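PDB 3TC3: UV damage endonuclease from Sulfolobus acidocaldarius, which probably acts as a manganese-dependent endonuclease that recognises damaged DNA and nicks it for excision repair. Local coordinates for residues L33-D38 and L59-N64; K53-N58 and N82-A87. All blocks are in the same frame, centred on the assembly; numbering follows the deposited sequence.

From the N terminus the chain leaves barrel strand 22-27 and runs through a long loop holding residues 33-38 before entering helix 48-71. Contact 1 closes this loop by joining it forward to residues 59-64 of that helix. After strand 76-78 the chain enters a second loop, and contact 2 brings its residues 82-87 against residues 53-58, immediately before 59-64 on the same helix. The two closures therefore cross along the sequence, and their centres lie about 11 Å apart. They also touch: Asp38 O probably accepts a hydrogen bond from Asn82 ND2. Together they tie the loops after the first two barrel strands to the first long helix.

Contact 1: residues L33-D38 and L59-N64; sequences LGCKAD and LLCLKN
A disulfide, Cys35-Cys61, joins the loop after the first barrel strand to the outer helix 48-71. Its two SG atoms lie 2.0 Å apart and the S-S torsion is -62°, a left-handed twist about the bond. On the helix, the sulfur of Cys61 stands anti to its carbonyl carbon (chi1 -77°), a staggered position that carries it out towards the loop. Cys35 is less relaxed: its chi1 of -136° departs from a staggered value. The CB atoms of Cys35 and Cys61 come within 3.4 Å, a close approach in keeping with the small torsion about the S-S bond.

Around the loop sulfur, the amide nitrogen ND2 of Asn64 approaches Cys35 SG without a hydrogen bond. One helical turn earlier, in one of its two conformers, CD2 of Leu60 comes within 3.8 Å of Cys35 SG, a contact that may not hold in the other. At the start of the loop segment, Leu33 extends CD2 to the backbone carbonyl of Asn64, with CD2 3.8 Å from Asn64 O. The Leu33 side chain also packs on Ile65 and Trp68 of the same helix.

Beyond the disulfide, the methyl of Ala37 rests on the helix backbone, its CB 3.9 Å from Leu62 N and 4.0 Å from Cys61 CB. The Ala37 backbone N is hydrogen-bonded to Thr29 OG1, which fixes this part of the loop. The CB of Lys36 is directed away from the helix, and its NZ forms a salt bridge within the loop to Asp38 OD1 at 2.8 Å, meeting the oxygen from above the carboxylate plane.

No hydrogen bond crosses between the segments; a covalent link and apolar contacts join a beta-alpha loop to the helix that follows it in a TIM barrel.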
# COMPACT_ATOMS: atom_id res chain seq x y z
N LEU A 33 -15.07 4.91 -13.20
CA LEU A 33 -15.80 6.05 -12.62
C LEU A 33 -15.46 7.40 -13.26
O LEU A 33 -16.32 8.36 -13.26
CB LEU A 33 -15.58 6.02 -11.07
CG LEU A 33 -16.41 6.96 -10.23
CD1 LEU A 33 -17.89 6.64 -10.50
CD2 LEU A 33 -16.05 6.76 -8.80
N GLY A 34 -14.23 7.61 -13.74
CA GLY A 34 -13.90 8.82 -14.43
C GLY A 34 -13.61 10.05 -13.53
O GLY A 34 -13.61 11.19 -14.06
N CYS A 35 -13.53 9.80 -12.20
CA CYS A 35 -13.06 10.81 -11.15
C CYS A 35 -11.60 10.47 -10.81
O CYS A 35 -11.32 9.60 -9.92
CB CYS A 35 -13.80 10.70 -9.78
SG CYS A 35 -14.15 12.34 -9.33
N LYS A 36 -10.64 11.14 -11.41
CA LYS A 36 -9.25 10.81 -11.09
C LYS A 36 -8.79 11.27 -9.69
O LYS A 36 -8.85 12.46 -9.35
CB LYS A 36 -8.41 11.33 -12.21
CG LYS A 36 -6.96 11.18 -12.05
CD LYS A 36 -6.34 11.73 -13.34
CE LYS A 36 -4.81 11.59 -13.41
NZ LYS A 36 -4.36 10.21 -13.39
N ALA A 37 -8.33 10.28 -8.90
CA ALA A 37 -7.99 10.55 -7.51
C ALA A 37 -6.46 10.68 -7.29
O ALA A 37 -6.02 10.87 -6.12
CB ALA A 37 -8.58 9.46 -6.54
N ASP A 38 -5.67 10.47 -8.36
CA ASP A 38 -4.20 10.30 -8.26
C ASP A 38 -3.44 11.35 -9.10
O ASP A 38 -2.34 11.11 -9.58
CB ASP A 38 -3.79 8.92 -8.65
CG ASP A 38 -4.06 8.62 -10.16
OD1 ASP A 38 -4.84 9.35 -10.79
OD2 ASP A 38 -3.51 7.60 -10.63
N LEU A 59 -9.39 14.55 -3.56
CA LEU A 59 -10.08 14.08 -2.40
C LEU A 59 -11.58 13.88 -2.74
O LEU A 59 -12.22 12.97 -2.22
CB LEU A 59 -9.86 15.02 -1.24
CG LEU A 59 -8.43 14.95 -0.65
CD1 LEU A 59 -8.12 16.21 0.18
CD2 LEU A 59 -8.30 13.70 0.23
N LEU A 60 -12.18 14.82 -3.48
CA LEU A 60 -13.57 14.63 -4.01
C LEU A 60 -13.74 13.28 -4.70
O LEU A 60 -14.72 12.52 -4.46
CB LEU A 60 -13.92 15.73 -5.02
CG LEU A 60 -15.39 15.63 -5.55
CD1 LEU A 60 -16.08 16.99 -5.49
CD2 LEU A 60 -15.68 14.90 -6.93
N CYS A 61 -12.79 12.97 -5.60
CA CYS A 61 -12.80 11.74 -6.37
C CYS A 61 -12.57 10.58 -5.44
O CYS A 61 -13.25 9.56 -5.56
CB CYS A 61 -11.73 11.84 -7.39
SG CYS A 61 -12.26 12.91 -8.82
N LEU A 62 -11.63 10.72 -4.48
CA LEU A 62 -11.48 9.62 -3.47
C LEU A 62 -12.77 9.32 -2.74
O LEU A 62 -13.09 8.16 -2.59
CB LEU A 62 -10.34 10.00 -2.46
CG LEU A 62 -10.09 8.93 -1.36
CD1 LEU A 62 -9.72 7.48 -1.86
CD2 LEU A 62 -9.00 9.45 -0.42
N LYS A 63 -13.55 10.36 -2.32
CA LYS A 63 -14.80 10.09 -1.65
C LYS A 63 -15.73 9.37 -2.59
O LYS A 63 -16.34 8.40 -2.20
CB LYS A 63 -15.47 11.42 -1.21
CG LYS A 63 -16.77 11.22 -0.47
CD LYS A 63 -16.66 10.59 0.92
CE LYS A 63 -18.06 10.25 1.55
NZ LYS A 63 -18.92 11.49 1.86
N ASN A 64 -15.78 9.81 -3.84
CA ASN A 64 -16.65 9.14 -4.82
C ASN A 64 -16.25 7.67 -5.06
O ASN A 64 -17.11 6.80 -5.13
CB ASN A 64 -16.67 9.91 -6.11
CG ASN A 64 -17.45 11.20 -5.98
OD1 ASN A 64 -18.26 11.38 -5.05
ND2 ASN A 64 -17.18 12.13 -6.87

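Contact 2: residues K53-N58 and N82-A87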
# COMPACT_ATOMS: atom_id res chain seq x y z
N LYS A 53 -6.13 23.14 -5.10
CA LYS A 53 -7.02 22.78 -6.17
C LYS A 53 -6.88 21.32 -6.53
O LYS A 53 -7.90 20.67 -6.68
CB LYS A 53 -6.74 23.63 -7.40
CG LYS A 53 -7.69 23.48 -8.54
CD LYS A 53 -7.43 24.65 -9.48
CE LYS A 53 -7.19 24.09 -10.88
NZ LYS A 53 -8.47 23.87 -11.60
N VAL A 54 -5.67 20.81 -6.68
CA VAL A 54 -5.55 19.41 -7.11
C VAL A 54 -5.81 18.49 -5.91
O VAL A 54 -6.40 17.47 -6.09
CB VAL A 54 -4.21 19.18 -7.80
CG1 VAL A 54 -3.98 17.68 -8.17
CG2 VAL A 54 -4.08 20.09 -9.02
N SER A 55 -5.41 18.89 -4.69
CA SER A 55 -5.79 18.09 -3.50
C SER A 55 -7.31 17.99 -3.33
O SER A 55 -7.83 16.90 -3.11
CB SER A 55 -5.14 18.67 -2.24
OG SER A 55 -3.70 18.76 -2.34
N SER A 56 -8.03 19.13 -3.44
CA SER A 56 -9.45 19.07 -3.36
C SER A 56 -10.05 18.15 -4.43
O SER A 56 -11.01 17.45 -4.13
CB SER A 56 -10.06 20.49 -3.41
OG SER A 56 -9.69 21.15 -2.22
N SER A 57 -9.58 18.23 -5.67
CA SER A 57 -10.24 17.43 -6.68
C SER A 57 -9.88 15.97 -6.41
O SER A 57 -10.74 15.09 -6.57
CB SER A 57 -9.91 17.75 -8.13
OG SER A 57 -8.52 17.95 -8.41
N ASN A 58 -8.65 15.71 -6.02
CA ASN A 58 -8.32 14.31 -5.71
C ASN A 58 -9.20 13.75 -4.60
O ASN A 58 -9.61 12.56 -4.66
CB ASN A 58 -6.84 14.17 -5.29
CG ASN A 58 -5.83 14.21 -6.46
OD1 ASN A 58 -6.16 13.90 -7.63
ND2 ASN A 58 -4.55 14.42 -6.11
N ASN A 82 -0.26 10.41 -4.38
CA ASN A 82 -0.36 11.77 -5.01
C ASN A 82 -1.48 12.57 -4.42
O ASN A 82 -1.71 13.74 -4.85
CB ASN A 82 -0.60 11.60 -6.53
CG ASN A 82 0.54 11.07 -7.24
OD1 ASN A 82 1.68 11.16 -6.78
ND2 ASN A 82 0.28 10.59 -8.49
N THR A 83 -2.22 12.07 -3.42
CA THR A 83 -3.46 12.73 -2.93
C THR A 83 -3.18 14.22 -2.67
O THR A 83 -3.94 15.06 -3.18
CB THR A 83 -3.98 12.06 -1.65
OG1 THR A 83 -4.47 10.75 -2.07
CG2 THR A 83 -5.16 12.83 -1.03
N ILE A 84 -2.15 14.50 -1.88
CA ILE A 84 -1.72 15.93 -1.72
C ILE A 84 -0.39 16.08 -2.52
O ILE A 84 0.66 15.63 -2.09
CB ILE A 84 -1.39 16.23 -0.27
CG1 ILE A 84 -2.52 15.81 0.66
CG2 ILE A 84 -1.02 17.81 -0.15
CD1 ILE A 84 -3.90 16.53 0.42
N PRO A 85 -0.43 16.65 -3.74
CA PRO A 85 0.77 16.67 -4.55
C PRO A 85 1.99 17.34 -3.98
O PRO A 85 1.79 18.47 -3.51
CB PRO A 85 0.30 17.39 -5.82
CG PRO A 85 -1.11 17.15 -5.90
CD PRO A 85 -1.57 17.27 -4.42
N LEU A 86 3.19 16.73 -4.08
CA LEU A 86 4.44 17.34 -3.61
C LEU A 86 4.49 17.63 -2.10
O LEU A 86 5.38 18.34 -1.63
CB LEU A 86 4.79 18.65 -4.40
CG LEU A 86 4.93 18.42 -5.90
CD1 LEU A 86 4.91 19.85 -6.53
CD2 LEU A 86 6.27 17.65 -6.11
N ALA A 87 3.62 16.96 -1.32
CA ALA A 87 3.53 17.25 0.12
C ALA A 87 4.80 17.12 0.92
O ALA A 87 4.96 17.83 1.93
CB ALA A 87 2.44 16.36 0.78
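Asn58 and Thr83 form the polar contact between the two segments: Asn58 ND2 donates to Thr83 O over 3.1 Å, with a nearly straight N-H...O angle of 176°. The oxygen lies in the plane of the Asn58 amide, but the donor sits well above the carbonyl plane of Thr83. The same carbonyl oxygen receives a CA-H...O contact from Ser55, its CA 3.6 Å from Thr83 O, so two residues nearly one turn apart on the helix converge on one loop acceptor.

Beside this bond, the Ser55 side chain packs against Ile84 and Pro85. Its OG lies 3.3 Å from Pro85 CD and 3.5 Å from Ile84 CA, while methyl CD1 of Ile84 bends back to within 3.6 Å of Ser55 CB. The hydroxyl is turned beside its own backbone N (chi1 -56°) and is hydrogen-bonded to Val51 O one turn earlier, which satisfies its polar end beside these apolar groups. Val54 completes the row: its branch CG1 meets the proline ring at CG, 3.7 Å away, the two side chains crossing at a slant.

Further out, Lys39 NZ hydrogen-bonds to Asn58 OD1, so both ends of this buried amide are held and its rotation is set. On the loop side, Tyr145 OH bonds to Ile84 N and Ser80 O to Thr83 OG1. Pro85 and Leu86 occupy the middle of a type II beta turn running from Ile84 to Ala87, which swings the chain away from the helix. In this TIM barrel, the contact seats the loop after the second strand against the preceding helix of the outer layer.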